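Local coordinates for hypothetical bacterial 6-phosphogluconolactonase (Bacteroides fragilis, PDB 3SCY), which probably hydrolyses 6-phosphogluconolactone or a related sugar lactone, as a putative 6-phosphogluconolactonase built as a seven-bladed beta-propeller, at residues 234-239 / 248-253; 211-216 / 225-230. One frame throughout, in Å; residues are numbered along the deposited sequence.

Contact 1 (234-239 / 248-253); sequences TVIAFR and IQTVAA
Val235 and Val251 form a hydrogen-bonded antiparallel pair in which each backbone amide serves the other's carbonyl: Val235 N gives to Val251 O over 2.8 Å, and Val251 N returns to Val235 O at 2.9 Å. Two residues along, Ala237 N donates to Gln249 O at 2.8 Å, but the reply is split. Ala237 O takes an almost straight bond from Ile248 N (2.8 Å, 178°) and a weak one from Gln249 N (3.4 Å), so one acceptor serves two successive amides and Ile248 and Gln249 both face Ala237, a classic beta bulge. CA-H groups add lesser contacts to these carbonyls, among them Thr250 CA to Val235 O. Ile236 and Phe238 bond through their backbones to Leu227 and Ala225 of strand 224-229. Beyond the pairing, Ala252 O accepts from Lys298 NZ and Ala253 O from Asn277 ND2.

Ile248 carries its CG1 between the backbone N and the carbonyl carbon (chi1 57°), which lays that atom 3.8 Å from Ala237 CB. On the face of Val235 and Ala237, Val251 CG2 packs against Val235 CB. On the face of Thr234 and Ile236 the two threonine methyls, Thr234 CG2 and Thr250 CG2, meet at 3.8 Å, and the hydroxyl OG1 of Thr250 lies alongside Ile236 CG1. Thr234 OG1 accepts from the side-chain ND2 of Asn229 in the preceding strand. Gln249 directs its OE1 to the backbone N of Leu296, in the next sheet, whose side chain also touches Val235 and Val251.

With strand axes 4.5 Å apart and 162° between their directions, this is the bulged outer hairpin of a four-stranded antiparallel propeller blade, strands 234-241 and 244-252, with the outermost strand bonded to the neighbouring blade.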
ATOM      1  N   THR A 234      10.146  10.391   8.350  1.00 21.56           N
ATOM      2  CA  THR A 234       9.640  11.630   7.808  1.00 19.52           C
ATOM      3  C   THR A 234       8.581  11.413   6.754  1.00 20.15           C
ATOM      4  O   THR A 234       8.539  10.375   6.084  1.00 20.45           O
ATOM      5  CB  THR A 234      10.785  12.447   7.162  1.00 23.57           C
ATOM      6  OG1 THR A 234      11.454  11.648   6.180  1.00 23.81           O
ATOM      7  CG2 THR A 234      11.805  12.965   8.189  1.00 23.38           C
ATOM      8  N   VAL A 235       7.744  12.436   6.583  1.00 19.10           N
ATOM      9  CA  VAL A 235       6.820  12.556   5.461  1.00 17.68           C
ATOM     10  C   VAL A 235       7.403  13.643   4.583  1.00 21.56           C
ATOM     11  O   VAL A 235       7.718  14.723   5.086  1.00 22.05           O
ATOM     12  CB  VAL A 235       5.341  12.855   5.856  1.00 20.73           C
ATOM     13  CG1 VAL A 235       4.467  13.107   4.611  1.00 20.01           C
ATOM     14  CG2 VAL A 235       4.758  11.718   6.677  1.00 19.95           C
ATOM     15  N   ILE A 236       7.538  13.350   3.288  1.00 19.70           N
ATOM     16  CA  ILE A 236       7.946  14.340   2.311  1.00 19.78           C
ATOM     17  C   ILE A 236       6.727  14.663   1.455  1.00 22.06           C
ATOM     18  O   ILE A 236       6.061  13.754   0.923  1.00 21.30           O
ATOM     19  CB  ILE A 236       9.151  13.899   1.460  1.00 23.30           C
ATOM     20  CG1 ILE A 236      10.374  13.624   2.374  1.00 23.31           C
ATOM     21  CG2 ILE A 236       9.484  14.986   0.433  1.00 24.68           C
ATOM     22  CD1 ILE A 236      11.609  13.061   1.596  1.00 26.66           C
ATOM     23  N   ALA A 237       6.418  15.963   1.365  1.00 22.61           N
ATOM     24  CA  ALA A 237       5.346  16.483   0.533  1.00 22.02           C
ATOM     25  C   ALA A 237       5.940  16.978  -0.760  1.00 24.86           C
ATOM     26  O   ALA A 237       6.983  17.637  -0.762  1.00 24.41           O
ATOM     27  CB  ALA A 237       4.616  17.619   1.242  1.00 23.95           C
ATOM     28  N   PHE A 238       5.299  16.631  -1.858  1.00 21.28           N
ATOM     29  CA  PHE A 238       5.713  17.043  -3.184  1.00 21.96           C
ATOM     30  C   PHE A 238       4.620  17.638  -3.976  1.00 26.12           C
ATOM     31  O   PHE A 238       3.458  17.217  -3.869  1.00 24.22           O
ATOM     32  CB  PHE A 238       6.164  15.810  -4.022  1.00 22.54           C
ATOM     33  CG  PHE A 238       7.277  14.947  -3.492  1.00 22.98           C
ATOM     34  CD1 PHE A 238       6.996  13.820  -2.722  1.00 23.80           C
ATOM     35  CD2 PHE A 238       8.593  15.160  -3.895  1.00 24.09           C
ATOM     36  CE1 PHE A 238       8.019  12.984  -2.279  1.00 24.47           C
ATOM     37  CE2 PHE A 238       9.614  14.303  -3.480  1.00 25.72           C
ATOM     38  CZ  PHE A 238       9.326  13.232  -2.664  1.00 24.27           C
ATOM     39  N   ARG A 239       5.001  18.576  -4.842  1.00 25.20           N
ATOM     40  CA  ARG A 239       4.113  19.084  -5.862  0.50 25.44           C
ATOM     41  C   ARG A 239       4.246  18.061  -6.989  1.00 28.34           C
ATOM     42  O   ARG A 239       5.371  17.612  -7.265  1.00 27.46           O
ATOM     43  CB  ARG A 239       4.522  20.516  -6.270  0.50 29.17           C
ATOM     44  CG  ARG A 239       3.572  21.170  -7.256  0.50 43.23           C
ATOM     45  CD  ARG A 239       3.763  22.677  -7.345  0.50 51.41           C
ATOM     46  NE  ARG A 239       2.552  23.398  -6.945  0.50 51.75           N
ATOM     47  CZ  ARG A 239       2.359  23.932  -5.744  0.50 58.01           C
ATOM     48  NH1 ARG A 239       3.305  23.858  -4.816  0.50 42.76           N
ATOM     49  NH2 ARG A 239       1.224  24.561  -5.467  0.50 43.55           N
ATOM     50  N   ILE A 248       8.313  20.038  -1.518  1.00 26.44           N
ATOM     51  CA  ILE A 248       7.870  21.323  -0.949  1.00 26.25           C
ATOM     52  C   ILE A 248       8.039  21.368   0.568  1.00 29.35           C
ATOM     53  O   ILE A 248       8.104  22.465   1.128  1.00 30.71           O
ATOM     54  CB  ILE A 248       6.425  21.727  -1.335  1.00 29.75           C
ATOM     55  CG1 ILE A 248       5.401  20.632  -0.925  1.00 29.48           C
ATOM     56  CG2 ILE A 248       6.351  22.048  -2.855  1.00 31.63           C
ATOM     57  CD1 ILE A 248       3.911  20.941  -1.154  1.00 32.69           C
ATOM     58  N   GLN A 249       8.100  20.201   1.228  1.00 26.74           N
ATOM     59  CA  GLN A 249       8.189  20.119   2.674  1.00 25.18           C
ATOM     60  C   GLN A 249       8.608  18.752   3.147  1.00 25.84           C
ATOM     61  O   GLN A 249       8.233  17.742   2.531  1.00 25.52           O
ATOM     62  CB  GLN A 249       6.812  20.445   3.274  1.00 25.10           C
ATOM     63  CG  GLN A 249       6.831  20.863   4.747  1.00 25.08           C
ATOM     64  CD  GLN A 249       5.448  20.920   5.332  1.00 33.80           C
ATOM     65  OE1 GLN A 249       4.485  20.406   4.767  1.00 31.49           O
ATOM     66  NE2 GLN A 249       5.320  21.526   6.501  1.00 32.07           N
ATOM     67  N   THR A 250       9.342  18.711   4.281  1.00 25.00           N
ATOM     68  CA  THR A 250       9.678  17.489   5.015  1.00 23.54           C
ATOM     69  C   THR A 250       9.193  17.708   6.448  1.00 28.00           C
ATOM     70  O   THR A 250       9.551  18.724   7.053  1.00 28.41           O
ATOM     71  CB  THR A 250      11.179  17.144   4.969  1.00 30.05           C
ATOM     72  OG1 THR A 250      11.583  16.862   3.637  1.00 29.53           O
ATOM     73  CG2 THR A 250      11.531  15.942   5.850  1.00 27.61           C
ATOM     74  N   VAL A 251       8.395  16.766   6.995  1.00 23.93           N
ATOM     75  CA  VAL A 251       7.898  16.820   8.377  1.00 22.82           C
ATOM     76  C   VAL A 251       8.227  15.508   9.074  1.00 24.37           C
ATOM     77  O   VAL A 251       8.410  14.490   8.428  1.00 21.81           O
ATOM     78  CB  VAL A 251       6.387  17.155   8.512  1.00 25.77           C
ATOM     79  CG1 VAL A 251       6.069  18.537   7.955  1.00 27.20           C
ATOM     80  CG2 VAL A 251       5.507  16.092   7.848  1.00 24.34           C
ATOM     81  N   ALA A 252       8.291  15.533  10.402  1.00 23.50           N
ATOM     82  CA  ALA A 252       8.569  14.354  11.179  1.00 22.98           C
ATOM     83  C   ALA A 252       7.291  13.633  11.535  1.00 26.71           C
ATOM     84  O   ALA A 252       6.436  14.195  12.217  1.00 27.88           O
ATOM     85  CB  ALA A 252       9.306  14.745  12.456  1.00 24.01           C
ATOM     86  N   ALA A 253       7.165  12.366  11.108  1.00 21.80           N
ATOM     87  CA  ALA A 253       6.035  11.522  11.518  1.00 21.08           C
ATOM     88  C   ALA A 253       6.420  10.864  12.821  1.00 23.92           C
ATOM     89  O   ALA A 253       5.629  10.794  13.752  1.00 24.29           O
ATOM     90  CB  ALA A 253       5.748  10.472  10.452  1.00 21.59           C
TER

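Contact 2 (211-216 / 225-230); sequences SGPRHL and AYLINE
Arg214 and Glu230 reach across the inner hairpin of a beta-propeller blade, strands 213-218 and 224-229, their side chains crossing obliquely with guanidinium and carboxylate planes 40° apart. The arginine runs extended from CG to NE, CG anti to the backbone N (chi1 -169°), and presents its NE edge to Glu230 OE1 at 3.2 Å. That salt bridge contains only a weak, bent hydrogen bond. Both side chains have further partners: Glu230 is also bridged to Arg151 and Arg278, and Arg214 NH1 bonds to Gly262 O.

Behind this pair the backbone is bulged, with Arg214 and His215 both facing Ile228. Ile228 O receives Arg214 N at 2.8 Å and, weakly, His215 N. The His215 ring has Arg214 NH1 over one face, toward the rim, and bonds through ND1 to Asp263. On the other side of the sheet, Asn229 turns OD1 to within 3.2 Å of Pro213 CA while its ND2 bonds to Thr234 OG1, and Leu227 CD1 packs on Pro213 CB.

An unidentified molecule, probably from the crystallisation liquor, lies about 4 Å from the Arg214 side chain, consistent with a pocket. A water bridges the pair, accepting from Arg214 NE at 2.9 Å and donating to Glu230 OE1 at 2.6 Å.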
ATOM      1  N   SER A 211      16.807   8.317   4.299  1.00 25.92           N
ATOM      2  CA  SER A 211      15.354   8.409   4.486  1.00 24.45           C
ATOM      3  C   SER A 211      14.669   7.038   4.451  1.00 26.00           C
ATOM      4  O   SER A 211      13.809   6.765   5.285  1.00 23.01           O
ATOM      5  CB  SER A 211      14.725   9.291   3.413  1.00 25.17           C
ATOM      6  OG  SER A 211      15.115  10.647   3.541  1.00 27.33           O
ATOM      7  N   GLY A 212      15.014   6.206   3.474  1.00 23.65           N
ATOM      8  CA  GLY A 212      14.376   4.902   3.325  1.00 22.91           C
ATOM      9  C   GLY A 212      12.947   5.006   2.811  1.00 23.80           C
ATOM     10  O   GLY A 212      12.014   4.622   3.520  1.00 22.45           O
ATOM     11  N   PRO A 213      12.738   5.546   1.575  1.00 20.54           N
ATOM     12  CA  PRO A 213      11.363   5.713   1.042  1.00 20.33           C
ATOM     13  C   PRO A 213      10.542   4.445   1.108  1.00 22.02           C
ATOM     14  O   PRO A 213      11.025   3.391   0.702  1.00 22.17           O
ATOM     15  CB  PRO A 213      11.594   6.102  -0.436  1.00 22.39           C
ATOM     16  CG  PRO A 213      12.946   6.633  -0.490  1.00 25.42           C
ATOM     17  CD  PRO A 213      13.757   6.024   0.614  1.00 22.43           C
ATOM     18  N   ARG A 214       9.312   4.529   1.647  1.00 17.21           N
ATOM     19  CA  ARG A 214       8.514   3.331   1.790  1.00 17.65           C
ATOM     20  C   ARG A 214       7.287   3.429   0.891  1.00 19.67           C
ATOM     21  O   ARG A 214       7.317   2.858  -0.198  1.00 19.27           O
ATOM     22  CB  ARG A 214       8.139   3.041   3.265  1.00 18.28           C
ATOM     23  CG  ARG A 214       7.538   1.642   3.456  1.00 19.76           C
ATOM     24  CD  ARG A 214       7.291   1.349   4.937  1.00 18.41           C
ATOM     25  NE  ARG A 214       7.013  -0.081   5.139  1.00 20.49           N
ATOM     26  CZ  ARG A 214       5.808  -0.636   4.999  1.00 24.05           C
ATOM     27  NH1 ARG A 214       4.749   0.116   4.731  1.00 21.40           N
ATOM     28  NH2 ARG A 214       5.654  -1.944   5.152  1.00 24.22           N
ATOM     29  N   HIS A 215       6.216   4.125   1.312  1.00 16.10           N
ATOM     30  CA  HIS A 215       4.998   4.189   0.513  1.00 15.19           C
ATOM     31  C   HIS A 215       4.717   5.589   0.032  1.00 17.66           C
ATOM     32  O   HIS A 215       5.023   6.555   0.726  1.00 16.84           O
ATOM     33  CB  HIS A 215       3.784   3.663   1.309  1.00 14.75           C
ATOM     34  CG  HIS A 215       3.697   2.168   1.416  1.00 16.94           C
ATOM     35  ND1 HIS A 215       2.639   1.561   2.099  1.00 19.05           N
ATOM     36  CD2 HIS A 215       4.548   1.199   0.985  1.00 19.38           C
ATOM     37  CE1 HIS A 215       2.838   0.251   1.988  1.00 19.08           C
ATOM     38  NE2 HIS A 215       3.982  -0.019   1.348  1.00 19.07           N
ATOM     39  N   LEU A 216       4.104   5.696  -1.139  1.00 15.51           N
ATOM     40  CA  LEU A 216       3.767   6.950  -1.827  1.00 16.20           C
ATOM     41  C   LEU A 216       2.292   7.006  -2.160  1.00 17.68           C
ATOM     42  O   LEU A 216       1.720   5.999  -2.610  1.00 17.65           O
ATOM     43  CB  LEU A 216       4.580   7.035  -3.126  1.00 16.96           C
ATOM     44  CG  LEU A 216       4.404   8.322  -3.976  1.00 19.71           C
ATOM     45  CD1 LEU A 216       5.131   9.531  -3.339  1.00 19.92           C
ATOM     46  CD2 LEU A 216       5.001   8.116  -5.375  1.00 21.04           C
ATOM     47  N   ALA A 225       1.817  14.885  -3.954  1.00 21.17           N
ATOM     48  CA  ALA A 225       2.141  13.519  -3.567  1.00 19.99           C
ATOM     49  C   ALA A 225       2.787  13.550  -2.198  1.00 20.65           C
ATOM     50  O   ALA A 225       3.380  14.559  -1.795  1.00 19.10           O
ATOM     51  CB  ALA A 225       3.061  12.868  -4.588  1.00 20.74           C
ATOM     52  N   TYR A 226       2.682  12.443  -1.470  1.00 17.39           N
ATOM     53  CA  TYR A 226       3.217  12.350  -0.115  1.00 16.77           C
ATOM     54  C   TYR A 226       3.904  11.029   0.060  1.00 18.45           C
ATOM     55  O   TYR A 226       3.349   9.988  -0.303  1.00 18.28           O
ATOM     56  CB  TYR A 226       2.103  12.527   0.932  1.00 17.87           C
ATOM     57  CG  TYR A 226       1.410  13.858   0.784  1.00 18.57           C
ATOM     58  CD1 TYR A 226       1.866  14.984   1.467  1.00 20.63           C
ATOM     59  CD2 TYR A 226       0.269  13.987  -0.000  1.00 18.60           C
ATOM     60  CE1 TYR A 226       1.261  16.230   1.290  1.00 21.12           C
ATOM     61  CE2 TYR A 226      -0.345  15.223  -0.187  1.00 20.00           C
ATOM     62  CZ  TYR A 226       0.143  16.336   0.476  1.00 22.63           C
ATOM     63  OH  TYR A 226      -0.490  17.539   0.301  1.00 23.12           O
ATOM     64  N   LEU A 227       5.123  11.077   0.567  1.00 18.07           N
ATOM     65  CA  LEU A 227       5.932   9.901   0.787  1.00 17.17           C
ATOM     66  C   LEU A 227       6.218   9.689   2.259  1.00 18.17           C
ATOM     67  O   LEU A 227       6.567  10.651   2.944  1.00 18.54           O
ATOM     68  CB  LEU A 227       7.274  10.093   0.037  1.00 18.09           C
ATOM     69  CG  LEU A 227       8.402   9.105   0.306  1.00 20.58           C
ATOM     70  CD1 LEU A 227       8.096   7.734  -0.303  1.00 19.62           C
ATOM     71  CD2 LEU A 227       9.748   9.644  -0.244  1.00 22.14           C
ATOM     72  N   ILE A 228       6.088   8.438   2.730  1.00 16.54           N
ATOM     73  CA  ILE A 228       6.454   8.087   4.094  0.50 16.24           C
ATOM     74  C   ILE A 228       7.796   7.367   4.013  1.00 19.68           C
ATOM     75  O   ILE A 228       7.935   6.402   3.246  1.00 18.06           O
ATOM     76  CB  ILE A 228       5.377   7.296   4.898  0.50 18.01           C
ATOM     77  CG1 ILE A 228       5.828   7.149   6.369  0.50 19.06           C
ATOM     78  CG2 ILE A 228       5.041   5.918   4.257  0.50 17.44           C
ATOM     79  CD1 ILE A 228       4.796   6.694   7.334  0.50 23.08           C
ATOM     80  N   ASN A 229       8.771   7.840   4.814  1.00 18.69           N
ATOM     81  CA  ASN A 229      10.118   7.289   4.860  1.00 19.66           C
ATOM     82  C   ASN A 229      10.255   6.421   6.080  1.00 20.81           C
ATOM     83  O   ASN A 229      10.100   6.918   7.206  1.00 20.94           O
ATOM     84  CB  ASN A 229      11.128   8.421   4.855  1.00 21.19           C
ATOM     85  CG  ASN A 229      11.143   9.140   3.536  1.00 23.72           C
ATOM     86  OD1 ASN A 229      11.417   8.550   2.499  1.00 23.35           O
ATOM     87  ND2 ASN A 229      10.828  10.419   3.549  1.00 26.39           N
ATOM     88  N   GLU A 230      10.536   5.124   5.869  1.00 18.64           N
ATOM     89  CA  GLU A 230      10.618   4.168   6.970  1.00 19.17           C
ATOM     90  C   GLU A 230      11.733   4.501   7.957  1.00 23.70           C
ATOM     91  O   GLU A 230      11.495   4.501   9.163  1.00 23.82           O
ATOM     92  CB  GLU A 230      10.816   2.740   6.448  1.00 20.66           C
ATOM     93  CG  GLU A 230      10.972   1.706   7.556  1.00 23.85           C
ATOM     94  CD  GLU A 230      10.848   0.267   7.105  1.00 30.06           C
ATOM     95  OE1 GLU A 230      10.011  -0.011   6.216  1.00 27.24           O
ATOM     96  OE2 GLU A 230      11.514  -0.601   7.711  1.00 33.63           O
TER
HETATM   97  O   HOH W   1       8.676  -2.276   6.150  1.00 34.66           O

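The two contacts occupy one four-stranded antiparallel blade of the seven-bladed propeller, their centres 9 Å apart. Contact 2 comes first along the chain, pairing strands 213-218 and 224-229; contact 1 follows with 234-241 and 244-252. The middle strands adjoin directly, joined by probable hydrogen bonds Phe238 N to Ala225 O and Thr234 O to Asn229 N, both 2.8 Å, while Ala237 CB packs on Tyr226 CE1. Burial follows this order: contact 2 is wholly buried, about 11 Å from the chain centre to its own centre, whereas contact 1, at about 18 Å, is only partly buried. The blade thus runs from an inner, fully buried hairpin to an outer, more exposed one.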